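Local coordinates for protein cytochrome c XoxG (Methylobacterium extorquens, PDB 6ONQ) that binds heme c covalently and probably serves as an electron carrier in lanthanide-dependent methanol oxidation, at residues A[33-38]-A[69-74]; A[84-89]-A[156-161]; A[126-131]-A[144-149]. All coordinates share one frame; numbering follows the deposited sequence.

Contact 1. Residues A[33-38]-A[69-74]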
loop_
_atom_site.group_PDB
_atom_site.type_symbol
_atom_site.label_atom_id
_atom_site.label_comp_id
_atom_site.label_asym_id
_atom_site.label_seq_id
_atom_site.Cartn_x
_atom_site.Cartn_y
_atom_site.Cartn_z
ATOM N N LEU A 33 -13.993 -11.757 -2.267
ATOM C CA LEU A 33 -12.575 -11.427 -2.347
ATOM C C LEU A 33 -12.226 -10.663 -3.620
ATOM O O LEU A 33 -11.185 -9.997 -3.664
ATOM C CB LEU A 33 -11.731 -12.698 -2.278
ATOM C CG LEU A 33 -11.787 -13.549 -1.008
ATOM C CD1 LEU A 33 -11.107 -14.896 -1.240
ATOM C CD2 LEU A 33 -11.148 -12.822 0.167
ATOM N N ALA A 34 -13.059 -10.751 -4.652
ATOM C CA ALA A 34 -12.755 -10.119 -5.925
ATOM C C ALA A 34 -12.858 -8.601 -5.825
ATOM O O ALA A 34 -13.594 -8.057 -4.999
ATOM C CB ALA A 34 -13.700 -10.628 -7.008
ATOM N N ASN A 35 -12.098 -7.921 -6.674
ATOM C CA ASN A 35 -12.160 -6.477 -6.805
ATOM C C ASN A 35 -13.263 -6.080 -7.782
ATOM O O ASN A 35 -13.769 -6.892 -8.559
ATOM C CB ASN A 35 -10.819 -5.919 -7.291
ATOM C CG ASN A 35 -9.732 -5.983 -6.236
ATOM O OD1 ASN A 35 -9.971 -5.710 -5.058
ATOM N ND2 ASN A 35 -8.520 -6.332 -6.660
ATOM N N LYS A 36 -13.629 -4.799 -7.733
ATOM C CA LYS A 36 -14.524 -4.192 -8.717
ATOM C C LYS A 36 -14.038 -2.757 -8.877
ATOM O O LYS A 36 -14.378 -1.897 -8.060
ATOM C CB LYS A 36 -15.982 -4.239 -8.272
ATOM C CG LYS A 36 -16.629 -5.621 -8.267
ATOM C CD LYS A 36 -16.605 -6.238 -6.872
ATOM C CE LYS A 36 -16.927 -7.733 -6.917
ATOM N NZ LYS A 36 -16.780 -8.398 -5.584
ATOM N N LEU A 37 -13.236 -2.506 -9.906
ATOM C CA LEU A 37 -12.569 -1.222 -10.038
ATOM C C LEU A 37 -13.279 -0.327 -11.046
ATOM O O LEU A 37 -14.278 -0.695 -11.669
ATOM C CB LEU A 37 -11.107 -1.400 -10.449
ATOM C CG LEU A 37 -10.275 -2.545 -9.887
ATOM C CD1 LEU A 37 -9.017 -2.691 -10.720
ATOM C CD2 LEU A 37 -9.923 -2.297 -8.442
ATOM N N ASP A 38 -12.730 0.875 -11.196
ATOM C CA ASP A 38 -13.147 1.848 -12.189
ATOM C C ASP A 38 -13.140 1.220 -13.583
ATOM O O ASP A 38 -12.078 0.782 -14.051
ATOM C CB ASP A 38 -12.193 3.042 -12.138
ATOM C CG ASP A 38 -12.843 4.339 -12.572
ATOM O OD1 ASP A 38 -13.886 4.286 -13.258
ATOM O OD2 ASP A 38 -12.299 5.415 -12.230
ATOM N N PRO A 69 0.355 -9.268 1.966
ATOM C CA PRO A 69 -0.789 -8.357 2.060
ATOM C C PRO A 69 -1.186 -7.808 0.702
ATOM O O PRO A 69 -0.357 -7.660 -0.199
ATOM C CB PRO A 69 -0.280 -7.238 2.976
ATOM C CG PRO A 69 0.842 -7.834 3.725
ATOM C CD PRO A 69 1.481 -8.831 2.805
ATOM N N THR A 70 -2.474 -7.499 0.565
ATOM C CA THR A 70 -2.992 -6.939 -0.673
ATOM C C THR A 70 -4.197 -6.069 -0.355
ATOM O O THR A 70 -4.665 -6.010 0.785
ATOM C CB THR A 70 -3.358 -8.030 -1.693
ATOM O OG1 THR A 70 -3.416 -7.453 -2.993
ATOM C CG2 THR A 70 -4.705 -8.651 -1.392
ATOM N N PHE A 71 -4.687 -5.389 -1.386
ATOM C CA PHE A 71 -5.796 -4.462 -1.269
ATOM C C PHE A 71 -7.121 -5.138 -1.612
ATOM O O PHE A 71 -7.192 -6.340 -1.880
ATOM C CB PHE A 71 -5.558 -3.264 -2.176
ATOM C CG PHE A 71 -5.210 -3.642 -3.576
ATOM C CD1 PHE A 71 -6.193 -4.008 -4.472
ATOM C CD2 PHE A 71 -3.895 -3.643 -3.996
ATOM C CE1 PHE A 71 -5.869 -4.351 -5.763
ATOM C CE2 PHE A 71 -3.570 -3.984 -5.289
ATOM C CZ PHE A 71 -4.556 -4.340 -6.172
ATOM N N HIS A 72 -8.188 -4.335 -1.606
ATOM C CA HIS A 72 -9.523 -4.818 -1.958
ATOM C C HIS A 72 -10.386 -3.590 -2.243
ATOM O O HIS A 72 -10.893 -2.963 -1.310
ATOM C CB HIS A 72 -10.122 -5.671 -0.855
ATOM C CG HIS A 72 -11.461 -6.238 -1.204
ATOM N ND1 HIS A 72 -12.498 -6.315 -0.299
ATOM C CD2 HIS A 72 -11.936 -6.750 -2.362
ATOM C CE1 HIS A 72 -13.552 -6.855 -0.882
ATOM N NE2 HIS A 72 -13.237 -7.126 -2.135
ATOM N N ILE A 73 -10.532 -3.264 -3.527
ATOM C CA ILE A 73 -11.354 -2.154 -3.998
ATOM C C ILE A 73 -12.725 -2.687 -4.381
ATOM O O ILE A 73 -12.850 -3.805 -4.897
ATOM C CB ILE A 73 -10.692 -1.440 -5.190
ATOM C CG1 ILE A 73 -9.181 -1.360 -4.998
ATOM C CG2 ILE A 73 -11.263 -0.060 -5.379
ATOM C CD1 ILE A 73 -8.765 -0.595 -3.795
ATOM N N THR A 74 -13.760 -1.886 -4.137
ATOM C CA THR A 74 -15.133 -2.320 -4.338
ATOM C C THR A 74 -15.972 -1.149 -4.842
ATOM O O THR A 74 -15.518 -0.000 -4.883
ATOM C CB THR A 74 -15.705 -2.918 -3.047
ATOM O OG1 THR A 74 -15.200 -2.188 -1.918
ATOM C CG2 THR A 74 -15.302 -4.393 -2.921
#
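The Phe71 ring receives the side-chain amide of Asn35 at its edge and has Thr70 OG1 over one face, offset toward the rim. Asn35 ND2 lies 3.4 Å from Phe71 CE1 and near the ring plane, so the amide borders the ring; the two planes are 19° apart. The imidazole of His72 is likewise approached at its edge, by Asn35 OD1 and by the carbonyl of Ala34. His72 NE2 donates a weak hydrogen bond of 3.0 Å to Ala34 O. With CG anti to the backbone N of His72 (chi1 -177°), the ring is carried out to this carbonyl. Ala34 O also accepts a 3.3 Å bond from Lys36 NZ, whose chain folds back two residues and brings the ammonium to a point well above the carbonyl plane.

Asn35 also links the two segments through its other amide atom, OD1. Asn35 OD1 accepts the Ile73 N-H at 2.9 Å, from above the carbonyl plane, and so stands in for a backbone acceptor. One residue on, the backbone takes over, as Lys36 N donates to Ile73 O at 3.1 Å. Beyond these polar links, the CD2 branch of Leu37 meets Ile73 CB at 3.4 Å, the two side chains crossing at about a right angle.

Helix 46-51 supplies Leu49 against both Asn35 and Leu37, while Ile73 rests on Val80 of strand 79-80. Lys36 also forms backbone bonding with Gly77. The segment 33-38 thus docks irregularly, through side-chain and main-chain bonds, on the interrupted strand 69-74 of a four-stranded antiparallel sheet, an N-terminal arm lying away from the heme.

Contact 2. Residues A[84-89]-A[156-161]; sequences TYSGYR and ANDLYV
Ser86 OG donates a hydrogen bond of 2.6 Å to Asp158 OD2, which accepts it on its anti lone pair, the one turned away from OD1. The serine hydroxyl is anti to its own backbone N (chi1 171°), which directs it across to the second helix. Beside this bond the backbones come very near, with Gly87 CA making a CA-H...O contact of 3.3 Å to Asp158 O. A beta carbon at Gly87 would collide with that carbonyl, and its absence lets the helix axes approach to 7.2 Å while crossing at 99°. The CD2 branch of Leu159 lies 3.7 Å from Gly87 O. At the other end, Val161 CG1 touches Thr84 OG1 at 3.3 Å, the two side chains crossing roughly at right angles; the threonine hydroxyl has its polar partner in Asp81.

Further out, Phe71 packs against both Thr84 and Val161, and the side chain of Leu159 leans on Phe124 and comes within about 4 Å of that of Cys95, to which the heme is covalently bound. A near-perpendicular helix pair meeting at a glycine resembles the crossing of N- and C-terminal helices in class I cytochromes c. Replacing Asp158 by an alanine removes the carboxylate and would probably leave the buried Ser86 hydroxyl without its acceptor, with a gap beside the serine. That hydrogen bond and the nearby helix N-terminus probably help stabilise the buried carboxylate as an anion.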
loop_
_atom_site.group_PDB
_atom_site.type_symbol
_atom_site.label_atom_id
_atom_site.label_comp_id
_atom_site.label_asym_id
_atom_site.label_seq_id
_atom_site.Cartn_x
_atom_site.Cartn_y
_atom_site.Cartn_z
ATOM N N THR A 84 -5.631 0.059 2.611
ATOM C CA THR A 84 -5.383 1.032 1.555
ATOM C C THR A 84 -5.663 2.443 2.057
ATOM O O THR A 84 -4.854 3.357 1.858
ATOM C CB THR A 84 -6.215 0.720 0.314
ATOM O OG1 THR A 84 -5.884 -0.585 -0.179
ATOM C CG2 THR A 84 -5.929 1.739 -0.773
ATOM N N TYR A 85 -6.803 2.635 2.729
ATOM C CA TYR A 85 -7.114 3.934 3.323
ATOM C C TYR A 85 -6.026 4.354 4.306
ATOM O O TYR A 85 -5.432 5.432 4.172
ATOM C CB TYR A 85 -8.489 3.880 4.007
ATOM C CG TYR A 85 -8.837 5.094 4.850
ATOM C CD1 TYR A 85 -9.355 6.251 4.269
ATOM C CD2 TYR A 85 -8.655 5.081 6.229
ATOM C CE1 TYR A 85 -9.672 7.362 5.040
ATOM C CE2 TYR A 85 -8.969 6.187 7.008
ATOM C CZ TYR A 85 -9.477 7.324 6.409
ATOM O OH TYR A 85 -9.789 8.421 7.184
ATOM N N SER A 86 -5.726 3.493 5.280
ATOM C CA SER A 86 -4.752 3.837 6.308
ATOM C C SER A 86 -3.375 4.104 5.708
ATOM O O SER A 86 -2.690 5.056 6.105
ATOM C CB SER A 86 -4.684 2.720 7.346
ATOM O OG SER A 86 -3.612 2.932 8.243
ATOM N N GLY A 87 -2.957 3.277 4.746
ATOM C CA GLY A 87 -1.654 3.452 4.127
ATOM C C GLY A 87 -1.510 4.745 3.349
ATOM O O GLY A 87 -0.418 5.318 3.303
ATOM N N TYR A 88 -2.591 5.214 2.716
ATOM C CA TYR A 88 -2.557 6.537 2.097
ATOM C C TYR A 88 -2.148 7.590 3.118
ATOM O O TYR A 88 -1.231 8.386 2.881
ATOM C CB TYR A 88 -3.920 6.887 1.482
ATOM C CG TYR A 88 -3.992 8.300 0.898
ATOM C CD1 TYR A 88 -4.239 9.404 1.710
ATOM C CD2 TYR A 88 -3.814 8.529 -0.467
ATOM C CE1 TYR A 88 -4.291 10.691 1.188
ATOM C CE2 TYR A 88 -3.867 9.821 -0.998
ATOM C CZ TYR A 88 -4.107 10.897 -0.162
ATOM O OH TYR A 88 -4.165 12.184 -0.663
ATOM N N ARG A 89 -2.809 7.594 4.274
ATOM C CA ARG A 89 -2.557 8.655 5.236
ATOM C C ARG A 89 -1.136 8.574 5.774
ATOM O O ARG A 89 -0.440 9.594 5.854
ATOM C CB ARG A 89 -3.602 8.601 6.353
ATOM C CG ARG A 89 -4.988 9.055 5.865
ATOM C CD ARG A 89 -6.093 8.941 6.917
ATOM N NE ARG A 89 -5.918 7.789 7.796
ATOM C CZ ARG A 89 -5.703 7.882 9.105
ATOM N NH1 ARG A 89 -5.642 9.081 9.680
ATOM N NH2 ARG A 89 -5.549 6.781 9.836
ATOM N N ALA A 156 3.751 -0.606 8.222
ATOM C CA ALA A 156 4.469 -1.061 7.035
ATOM C C ALA A 156 3.549 -1.788 6.064
ATOM O O ALA A 156 3.632 -1.582 4.850
ATOM C CB ALA A 156 5.618 -1.972 7.449
ATOM N N ASN A 157 2.670 -2.651 6.580
ATOM C CA ASN A 157 1.710 -3.325 5.712
ATOM C C ASN A 157 0.747 -2.332 5.080
ATOM O O ASN A 157 0.352 -2.493 3.920
ATOM C CB ASN A 157 0.942 -4.383 6.499
ATOM C CG ASN A 157 1.813 -5.554 6.901
ATOM O OD1 ASN A 157 2.945 -5.699 6.430
ATOM N ND2 ASN A 157 1.284 -6.409 7.771
ATOM N N ASP A 158 0.346 -1.308 5.827
ATOM C CA ASP A 158 -0.521 -0.285 5.260
ATOM C C ASP A 158 0.156 0.412 4.084
ATOM O O ASP A 158 -0.442 0.586 3.016
ATOM C CB ASP A 158 -0.901 0.718 6.346
ATOM C CG ASP A 158 -1.452 0.047 7.600
ATOM O OD1 ASP A 158 -0.894 -0.993 8.029
ATOM O OD2 ASP A 158 -2.443 0.569 8.162
ATOM N N LEU A 159 1.418 0.794 4.252
ATOM C CA LEU A 159 2.125 1.455 3.164
ATOM C C LEU A 159 2.278 0.534 1.960
ATOM O O LEU A 159 2.109 0.972 0.815
ATOM C CB LEU A 159 3.482 1.943 3.656
ATOM C CG LEU A 159 3.339 3.039 4.718
ATOM C CD1 LEU A 159 4.565 3.125 5.614
ATOM C CD2 LEU A 159 3.057 4.371 4.042
ATOM N N TYR A 160 2.573 -0.753 2.204
ATOM C CA TYR A 160 2.719 -1.718 1.117
ATOM C C TYR A 160 1.422 -1.870 0.338
ATOM O O TYR A 160 1.411 -1.796 -0.896
ATOM C CB TYR A 160 3.168 -3.070 1.667
ATOM C CG TYR A 160 3.360 -4.110 0.586
ATOM C CD1 TYR A 160 4.418 -4.015 -0.315
ATOM C CD2 TYR A 160 2.474 -5.176 0.446
ATOM C CE1 TYR A 160 4.592 -4.953 -1.317
ATOM C CE2 TYR A 160 2.645 -6.125 -0.558
ATOM C CZ TYR A 160 3.707 -6.002 -1.433
ATOM O OH TYR A 160 3.898 -6.927 -2.432
ATOM N N VAL A 161 0.314 -2.074 1.048
ATOM C CA VAL A 161 -0.979 -2.289 0.400
ATOM C C VAL A 161 -1.347 -1.103 -0.486
ATOM O O VAL A 161 -1.657 -1.262 -1.670
ATOM C CB VAL A 161 -2.054 -2.558 1.463
ATOM C CG1 VAL A 161 -3.418 -2.503 0.852
ATOM C CG2 VAL A 161 -1.815 -3.909 2.105
#

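Contact 3. Residues A[126-131]-A[144-149]; sequences GILAGG and PAFGDN. With HEC (heme c), chain B.
Two consecutive carbonyls near the end of helix 121-130, those of Leu128 and Ala129, are taken up by two consecutive N-H groups of the 144-149 loop. Phe146 N donates to Leu128 O at 2.9 Å, nearly along the C=O axis, whereas Gly147 N reaches Ala129 O in a weaker, more bent bond of 3.0 Å. Gly131 is the first residue past the helix to leave helical angles, and its positive phi (83°) turns the chain aside beside Ala145. The methyl of Ala145 fits against the same turn, its CB 3.3 Å from Ala129 O.

The Phe146 ring packs beside the helix end and against the heme. Phe146 CE1 lies 3.5 Å from the heme methine carbon CHC, and the heme atom CBB sits over one face. Leu128 O and the heme methyl CMC both lie at the ring edge, in plane. The CD1 branch of Leu128 touches two neighbours, being 3.9 Å from Phe146 CD1 and equally near the heme methyl CMB; its CG, anti to the backbone N (chi1 -176°), carries the branch there. Ile127 CG2 rests on a pyrrole ring of the heme near C2A, and Pro144 CD lies 3.8 Å from C3C on another.

From Phe146 the chain makes a type I turn closed by Asn149 N bonding to Phe146 O, and Asn149 then caps helix 150-153, its OD1 accepting a weak hydrogen bond from Asn151 N. Met153 and Val152 of that helix cover Leu128 and Phe146 in turn. Met143, the axial ligand of the heme iron, directly precedes Pro144, so the bonds to the helix end probably help place the methionine-bearing loop, an arrangement typical of the heme pocket in class I c-type cytochromes.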
loop_
_atom_site.group_PDB
_atom_site.type_symbol
_atom_site.label_atom_id
_atom_site.label_comp_id
_atom_site.label_asym_id
_atom_site.label_seq_id
_atom_site.Cartn_x
_atom_site.Cartn_y
_atom_site.Cartn_z
ATOM N N GLY A 126 12.445 -4.640 3.851
ATOM C CA GLY A 126 13.847 -4.488 4.212
ATOM C C GLY A 126 14.416 -3.125 3.872
ATOM O O GLY A 126 15.234 -2.583 4.621
ATOM N N ILE A 127 14.020 -2.564 2.726
ATOM C CA ILE A 127 14.427 -1.204 2.385
ATOM C C ILE A 127 13.857 -0.216 3.392
ATOM O O ILE A 127 14.541 0.709 3.840
ATOM C CB ILE A 127 13.983 -0.861 0.954
ATOM C CG1 ILE A 127 14.896 -1.538 -0.063
ATOM C CG2 ILE A 127 13.954 0.648 0.738
ATOM C CD1 ILE A 127 14.282 -1.595 -1.446
ATOM N N LEU A 128 12.597 -0.405 3.767
ATOM C CA LEU A 128 11.966 0.500 4.717
ATOM C C LEU A 128 12.617 0.413 6.095
ATOM O O LEU A 128 12.840 1.438 6.748
ATOM C CB LEU A 128 10.481 0.181 4.796
ATOM C CG LEU A 128 9.624 1.088 5.659
ATOM C CD1 LEU A 128 9.702 2.477 5.108
ATOM C CD2 LEU A 128 8.194 0.584 5.665
ATOM N N ALA A 129 12.926 -0.799 6.557
ATOM C CA ALA A 129 13.497 -0.960 7.891
ATOM C C ALA A 129 14.950 -0.506 7.934
ATOM O O ALA A 129 15.370 0.154 8.891
ATOM C CB ALA A 129 13.376 -2.416 8.345
ATOM N N GLY A 130 15.732 -0.830 6.908
ATOM C CA GLY A 130 17.155 -0.557 6.950
ATOM C C GLY A 130 17.686 0.553 6.065
ATOM O O GLY A 130 18.859 0.910 6.192
ATOM N N GLY A 131 16.859 1.112 5.175
ATOM C CA GLY A 131 17.294 2.176 4.289
ATOM C C GLY A 131 18.003 1.666 3.045
ATOM O O GLY A 131 18.147 0.467 2.808
ATOM N N PRO A 144 16.329 6.941 4.294
ATOM C CA PRO A 144 16.624 6.673 5.707
ATOM C C PRO A 144 16.070 5.331 6.151
ATOM O O PRO A 144 15.010 4.896 5.699
ATOM C CB PRO A 144 15.925 7.819 6.448
ATOM C CG PRO A 144 15.486 8.784 5.389
ATOM C CD PRO A 144 15.366 8.036 4.117
ATOM N N ALA A 145 16.791 4.682 7.058
ATOM C CA ALA A 145 16.249 3.523 7.755
ATOM C C ALA A 145 15.139 3.966 8.700
ATOM O O ALA A 145 15.357 4.833 9.551
ATOM C CB ALA A 145 17.347 2.814 8.533
ATOM N N PHE A 146 13.951 3.378 8.562
ATOM C CA PHE A 146 12.843 3.683 9.455
ATOM C C PHE A 146 12.647 2.632 10.538
ATOM O O PHE A 146 11.652 2.697 11.260
ATOM C CB PHE A 146 11.544 3.829 8.676
ATOM C CG PHE A 146 11.423 5.108 7.919
ATOM C CD1 PHE A 146 11.964 5.231 6.652
ATOM C CD2 PHE A 146 10.730 6.177 8.454
ATOM C CE1 PHE A 146 11.828 6.404 5.945
ATOM C CE2 PHE A 146 10.594 7.347 7.757
ATOM C CZ PHE A 146 11.144 7.467 6.506
ATOM N N GLY A 147 13.576 1.683 10.676
ATOM C CA GLY A 147 13.386 0.586 11.617
ATOM C C GLY A 147 13.081 1.029 13.037
ATOM O O GLY A 147 12.227 0.442 13.711
ATOM N N ASP A 148 13.764 2.069 13.516
ATOM C CA ASP A 148 13.562 2.541 14.882
ATOM C C ASP A 148 12.365 3.485 15.021
ATOM O O ASP A 148 12.213 4.141 16.059
ATOM C CB ASP A 148 14.835 3.218 15.400
ATOM C CG ASP A 148 16.027 2.259 15.466
ATOM O OD1 ASP A 148 17.088 2.662 16.007
ATOM O OD2 ASP A 148 15.907 1.106 14.974
ATOM N N ASN A 149 11.488 3.542 14.028
ATOM C CA ASN A 149 10.382 4.494 14.005
ATOM C C ASN A 149 9.064 3.722 13.997
ATOM O O ASN A 149 8.532 3.385 12.935
ATOM C CB ASN A 149 10.530 5.405 12.794
ATOM C CG ASN A 149 9.551 6.542 12.786
ATOM O OD1 ASN A 149 8.636 6.610 13.609
ATOM N ND2 ASN A 149 9.714 7.437 11.820
HETATM FE FE HEC B . 12.179 6.321 0.432
HETATM C CHA HEC B . 14.014 4.784 -2.051
HETATM C CHB HEC B . 9.955 3.815 0.297
HETATM C CHC HEC B . 10.389 7.751 2.997
HETATM C CHD HEC B . 14.107 9.130 0.161
HETATM N NA HEC B . 12.006 4.654 -0.701
HETATM C C1A HEC B . 12.895 4.125 -1.605
HETATM C C2A HEC B . 12.449 2.786 -1.962
HETATM C C3A HEC B . 11.327 2.539 -1.301
HETATM C C4A HEC B . 11.042 3.697 -0.508
HETATM C CMA HEC B . 10.440 1.280 -1.336
HETATM C CAA HEC B . 13.136 1.834 -2.950
HETATM C CBA HEC B . 12.931 2.434 -4.333
HETATM C CGA HEC B . 13.353 1.485 -5.415
HETATM O O1A HEC B . 14.471 0.915 -5.331
HETATM O O2A HEC B . 12.563 1.321 -6.373
HETATM N NB HEC B . 10.509 5.898 1.466
HETATM C C1B HEC B . 9.738 4.789 1.218
HETATM C C2B HEC B . 8.610 4.778 2.106
HETATM C C3B HEC B . 8.691 5.846 2.885
HETATM C C4B HEC B . 9.887 6.586 2.489
HETATM C CMB HEC B . 7.512 3.704 2.179
HETATM C CAB HEC B . 7.606 6.099 3.968
HETATM C CBB HEC B . 7.839 6.809 5.053
HETATM N NC HEC B . 12.229 8.143 1.376
HETATM C C1C HEC B . 11.439 8.483 2.465
HETATM C C2C HEC B . 11.920 9.759 2.951
HETATM C C3C HEC B . 12.936 10.164 2.180
HETATM C C4C HEC B . 13.161 9.143 1.166
HETATM C CMC HEC B . 11.341 10.549 4.146
HETATM C CAC HEC B . 13.692 11.504 2.418
HETATM C CBC HEC B . 14.104 12.241 1.391
HETATM N ND HEC B . 13.736 6.853 -0.734
HETATM C C1D HEC B . 14.420 8.057 -0.662
HETATM C C2D HEC B . 15.531 7.982 -1.597
HETATM C C3D HEC B . 15.506 6.787 -2.191
HETATM C C4D HEC B . 14.373 6.055 -1.671
HETATM C CMD HEC B . 16.582 9.076 -1.872
HETATM C CAD HEC B . 16.491 6.285 -3.264
HETATM C CBD HEC B . 17.640 5.487 -2.654
HETATM C CGD HEC B . 18.544 5.010 -3.765
HETATM O O1D HEC B . 18.498 5.599 -4.874
HETATM O O2D HEC B . 19.318 4.046 -3.554
#

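Overall arrangement
Contact 2 lies at the heart of the chain, all its touching residues buried, whereas contacts 1 and 3 are partly buried and lie on opposite sides of the centre, with contact 3 beside the heme. Contact 2 bridges the two: Phe71 and Pro69 of contact 1 pack on Thr84, Tyr160 and Val161, while Ala156 touches Leu128 of contact 3. The chemistry follows the place. Helix against helix in the interior relies on close backbone approach and a single side-chain bond. In contact 1 a loop docks on a strand through one backbone bond and two using asparagine and histidine side chains, while in contact 3 a loop bonds to a helix end wholly through backbone groups, its phenylalanine packing on the heme.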